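Local coordinates for malarial CLPB2 atpase/hsp101 protein (Plasmodium falciparum, PDB 4IRF) that probably hydrolyses ATP as a ClpB-type AAA+ chaperone that unfolds and translocates proteins, represented here by its amino-terminal cargo-binding domain, at residues A[141-144]-A[145-149]; A[47-50]-A[51-55]. One frame throughout, in Å; residues are numbered along the deposited sequence. Where two conformers were deposited one is given.

Two short helical stretches, both within the Clp amino-terminal domain, illustrate how one backbone pattern is dressed differently according to its place in the fold. Contact 1 (141-144 with 145-149) belongs to the last helix, 138-151, and lies farther from the centre of the chain; contact 2 (47-50 with 51-55) opens helix 48-56, with Ser-47 as the cap before it. Each is partly buried. Around contact 1 the exposed side is long and basic, with an arginine folded back over its own helix, whereas contact 2 is dominated by small hydroxyls, one capping a backbone N-H, others turned to carbonyls near the helix start. The two helices come together at a weak hydrogen bond between Lys-148 and Tyr-49, and both pack on helix 114-121.

Contact 1. Residues A[141-144]-A[145-149]; sequences IKAI and LKRKF
Arg-147 folds back over Ala-143 and Ile-144 on the carboxy-terminal helix 138-151 of the Clp amino-terminal domain, a stretch of alpha-helix with an apolar face toward helix 114-121 and basic side chains around it. Its backbone bonds follow the i to i+4 pattern: Leu-145 N reaches Ile-141 O at 2.8 Å, Lys-146 N binds Lys-142 O, Arg-147 N binds Ala-143 O, and Lys-148 N binds Ile-144 O at 3.0 Å.

Apolar side chains face inward. That of Leu-145 lies along the Ile-141 carbonyl, its CG 3.6 Å from Ile-141 O, and like those of Ile-141 and Ile-144 it packs against helix 114-121, on which Leu-118, Glu-115 and His-116 are met.

The charged groups part ways. Lys-146 runs out straight as far as CE, then bends at its last torsion to a salt bridge with Glu-150, one turn on, while Lys-148 forms salt bridges with Asp-113 and Glu-115 and so ties this helix to the start of helix 114-121. Arg-147 bends earlier, at chi3 (-79°), which turns the guanidinium back along the helix; Ala-143 O lies 3.7 Å from the guanidinium plane, over one face but displaced toward its rim. Its two terminal nitrogens divide the neighbours: NH1 lies 3.7 Å from the methyl CB of Ala-143, and NH2 of Arg-147 sits 3.6 Å from CG1 of Ile-144.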
loop_
_atom_site.group_PDB
_atom_site.type_symbol
_atom_site.label_atom_id
_atom_site.label_comp_id
_atom_site.label_asym_id
_atom_site.label_seq_id
_atom_site.Cartn_x
_atom_site.Cartn_y
_atom_site.Cartn_z
ATOM N N ILE A 141 6.134 11.014 -4.978
ATOM C CA ILE A 141 5.934 10.380 -3.580
ATOM C C ILE A 141 6.656 11.184 -2.333
ATOM O O ILE A 141 6.161 11.603 -1.266
ATOM C CB ILE A 141 6.402 8.924 -3.630
ATOM C CG1 ILE A 141 5.524 8.162 -4.611
ATOM C CG2 ILE A 141 6.334 8.289 -2.263
ATOM C CD1 ILE A 141 4.090 8.303 -4.290
ATOM N N LYS A 142 7.913 11.472 -2.703
ATOM C CA LYS A 142 8.686 12.291 -1.775
ATOM C C LYS A 142 7.972 13.587 -1.463
ATOM O O LYS A 142 7.961 14.028 -0.310
ATOM C CB LYS A 142 10.031 12.637 -2.390
ATOM C CG LYS A 142 11.087 11.561 -2.252
ATOM C CD LYS A 142 12.361 12.027 -2.934
ATOM C CE LYS A 142 13.595 11.418 -2.303
ATOM N NZ LYS A 142 13.527 9.957 -2.468
ATOM N N ALA A 143 7.374 14.200 -2.488
ATOM C CA ALA A 143 6.658 15.449 -2.291
ATOM C C ALA A 143 5.443 15.267 -1.392
ATOM O O ALA A 143 5.185 16.106 -0.527
ATOM C CB ALA A 143 6.282 16.080 -3.625
ATOM N N ILE A 144 4.692 14.172 -1.590
ATOM C CA ILE A 144 3.611 13.833 -0.688
ATOM C C ILE A 144 4.114 13.737 0.752
ATOM O O ILE A 144 3.483 14.244 1.691
ATOM C CB ILE A 144 2.986 12.487 -1.085
ATOM C CG1 ILE A 144 2.265 12.634 -2.423
ATOM C CG2 ILE A 144 2.061 12.005 0.006
ATOM C CD1 ILE A 144 1.760 11.324 -3.008
ATOM N N LEU A 145 5.246 13.057 0.920
ATOM C CA LEU A 145 5.816 12.877 2.251
ATOM C C LEU A 145 6.285 14.191 2.846
ATOM O O LEU A 145 6.038 14.446 4.031
ATOM C CB LEU A 145 6.984 11.897 2.220
ATOM C CG LEU A 145 6.589 10.438 2.138
ATOM C CD1 LEU A 145 7.818 9.549 2.179
ATOM C CD2 LEU A 145 5.692 10.150 3.296
ATOM N N LYS A 146 6.932 15.002 2.015
ATOM C CA LYS A 146 7.418 16.326 2.426
ATOM C C LYS A 146 6.237 17.223 2.816
ATOM O O LYS A 146 6.250 17.863 3.869
ATOM C CB LYS A 146 8.244 16.955 1.294
ATOM C CG LYS A 146 8.808 18.355 1.582
ATOM C CD LYS A 146 9.626 18.855 0.406
ATOM C CE LYS A 146 10.206 20.237 0.674
ATOM N NZ LYS A 146 9.142 21.250 0.962
ATOM N N ARG A 147 5.147 17.235 2.057
ATOM C CA ARG A 147 3.998 18.036 2.455
ATOM C C ARG A 147 3.321 17.575 3.705
ATOM O O ARG A 147 2.848 18.355 4.482
ATOM C CB ARG A 147 2.937 18.077 1.348
ATOM C CG ARG A 147 3.390 18.603 0.019
ATOM C CD ARG A 147 2.188 18.943 -0.842
ATOM N NE ARG A 147 1.618 17.757 -1.424
ATOM C CZ ARG A 147 2.079 17.215 -2.523
ATOM N NH1 ARG A 147 3.063 17.781 -3.155
ATOM N NH2 ARG A 147 1.553 16.127 -2.976
ATOM N N LYS A 148 3.278 16.330 3.877
ATOM C CA LYS A 148 2.697 15.829 5.081
ATOM C C LYS A 148 3.496 16.299 6.293
ATOM O O LYS A 148 2.964 16.691 7.274
ATOM C CB LYS A 148 2.586 14.309 5.051
ATOM C CG LYS A 148 1.915 13.791 6.272
ATOM C CD LYS A 148 2.033 12.301 6.338
ATOM C CE LYS A 148 1.306 11.745 7.519
ATOM N NZ LYS A 148 -0.152 11.843 7.452
ATOM N N PHE A 149 4.806 16.217 6.253
ATOM C CA PHE A 149 5.597 16.676 7.389
ATOM C C PHE A 149 5.313 18.176 7.710
ATOM O O PHE A 149 5.099 18.645 8.860
ATOM C CB PHE A 149 7.050 16.429 7.009
ATOM C CG PHE A 149 8.041 17.066 7.897
ATOM C CD1 PHE A 149 8.036 16.844 9.226
ATOM C CD2 PHE A 149 8.992 17.864 7.370
ATOM C CE1 PHE A 149 8.972 17.412 10.043
ATOM C CE2 PHE A 149 9.928 18.446 8.173
ATOM C CZ PHE A 149 9.916 18.216 9.505
#

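Contact 2. Residues A[47-50]-A[51-55]; sequences SDYG and STLFK
Ser-51 turns its OG between its own backbone N and carbonyl carbon (chi1 56°), which brings the hydroxyl back to the preceding turn, 2.6 Å from Ser-47 O and 3.0 Å from Asp-48 O. Which of these carbonyls takes the proton is not settled. Thr-52 reaches the same end of the helix by another rotation: with OG1 beside the backbone N (chi1 -58°), it donates to Asp-48 O at 3.0 Å. That carbonyl also receives Thr-52 N, but weakly, at 3.3 Å, so the threonine hydroxyl supplements a long main-chain bond.

Ser-47 is the N-cap of helix 48-56. Its OG accepts from Gly-50 N at 2.9 Å, with a noticeably bent N-H...O angle of 139°; the same OG is hydrogen-bonded to Leu-44 O at the end of the preceding helix. Ser-51 N on Ser-47 O, Leu-53 N on Tyr-49 O and Phe-54 N on Gly-50 O continue the regular turns. Among the side chains, Tyr-49 CE1 meets Leu-53 CD1 at 3.9 Å, obliquely to the ring, and Phe-54 CD2 comes 3.2 Å from Gly-50 O.

Ser-47 thus marks the junction of helices 37-46 and 48-56. Leu-53 and Phe-54 pack on Leu-118 of helix 114-121, Phe-54 also touches Leu-44 and Ala-45 of helix 37-46, and Tyr-49 hydrogen-bonds Glu-115 while lying against Arg-15 of helix 14-29.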
loop_
_atom_site.group_PDB
_atom_site.type_symbol
_atom_site.label_atom_id
_atom_site.label_comp_id
_atom_site.label_asym_id
_atom_site.label_seq_id
_atom_site.Cartn_x
_atom_site.Cartn_y
_atom_site.Cartn_z
ATOM N N SER A 47 -9.206 2.248 0.593
ATOM C CA SER A 47 -9.483 2.793 1.908
ATOM C C SER A 47 -9.966 4.242 1.862
ATOM O O SER A 47 -9.758 4.947 0.853
ATOM C CB SER A 47 -8.225 2.756 2.775
ATOM O OG SER A 47 -7.241 3.639 2.276
ATOM N N ASP A 48 -10.567 4.688 2.965
ATOM C CA ASP A 48 -11.001 6.088 3.080
ATOM C C ASP A 48 -9.834 7.043 2.864
ATOM O O ASP A 48 -9.902 7.969 2.047
ATOM C CB ASP A 48 -11.613 6.359 4.455
ATOM C CG ASP A 48 -13.067 5.906 4.562
ATOM O OD1 ASP A 48 -13.681 5.547 3.524
ATOM O OD2 ASP A 48 -13.598 5.925 5.694
ATOM N N TYR A 49 -8.751 6.817 3.602
ATOM C CA TYR A 49 -7.649 7.769 3.595
ATOM C C TYR A 49 -6.840 7.657 2.312
ATOM O O TYR A 49 -6.446 8.666 1.707
ATOM C CB TYR A 49 -6.762 7.532 4.813
ATOM C CG TYR A 49 -5.719 8.591 5.023
ATOM C CD1 TYR A 49 -4.570 8.630 4.254
ATOM C CD2 TYR A 49 -5.884 9.566 5.994
ATOM C CE1 TYR A 49 -3.613 9.593 4.438
ATOM C CE2 TYR A 49 -4.919 10.540 6.192
ATOM C CZ TYR A 49 -3.789 10.549 5.405
ATOM O OH TYR A 49 -2.810 11.507 5.586
ATOM N N GLY A 50 -6.543 6.419 1.915
ATOM C CA GLY A 50 -5.822 6.191 0.687
ATOM C C GLY A 50 -6.527 6.747 -0.544
ATOM O O GLY A 50 -5.867 7.275 -1.448
ATOM N N SER A 51 -7.852 6.614 -0.606
ATOM C CA SER A 51 -8.575 7.066 -1.803
ATOM C C SER A 51 -8.554 8.586 -1.915
ATOM O O SER A 51 -8.382 9.145 -2.993
ATOM C CB SER A 51 -10.010 6.526 -1.818
ATOM O OG SER A 51 -10.716 6.876 -0.639
ATOM N N THR A 52 -8.730 9.243 -0.781
ATOM C CA THR A 52 -8.582 10.694 -0.704
ATOM C C THR A 52 -7.166 11.149 -1.075
ATOM O O THR A 52 -6.981 12.138 -1.787
ATOM C CB THR A 52 -8.892 11.163 0.694
ATOM O OG1 THR A 52 -10.223 10.756 1.033
ATOM C CG2 THR A 52 -8.751 12.674 0.802
ATOM N N LEU A 53 -6.157 10.419 -0.600
ATOM C CA LEU A 53 -4.785 10.745 -0.955
ATOM C C LEU A 53 -4.534 10.748 -2.462
ATOM O O LEU A 53 -3.933 11.691 -2.998
ATOM C CB LEU A 53 -3.812 9.769 -0.272
ATOM C CG LEU A 53 -2.413 10.381 -0.195
ATOM C CD1 LEU A 53 -2.258 11.167 1.111
ATOM C CD2 LEU A 53 -1.343 9.324 -0.339
ATOM N N PHE A 54 -4.997 9.697 -3.143
ATOM C CA PHE A 54 -4.774 9.545 -4.562
ATOM C C PHE A 54 -5.531 10.629 -5.325
ATOM O O PHE A 54 -5.037 11.138 -6.330
ATOM C CB PHE A 54 -5.237 8.168 -5.033
ATOM C CG PHE A 54 -4.233 7.070 -4.787
ATOM C CD1 PHE A 54 -2.929 7.186 -5.232
ATOM C CD2 PHE A 54 -4.600 5.926 -4.095
ATOM C CE1 PHE A 54 -1.994 6.158 -4.987
ATOM C CE2 PHE A 54 -3.670 4.913 -3.844
ATOM C CZ PHE A 54 -2.379 5.031 -4.299
ATOM N N LYS A 55 -6.725 10.954 -4.835
ATOM C CA LYS A 55 -7.569 11.978 -5.455
ATOM C C LYS A 55 -6.816 13.308 -5.501
ATOM O O LYS A 55 -6.644 13.910 -6.576
ATOM C CB LYS A 55 -8.890 12.119 -4.687
#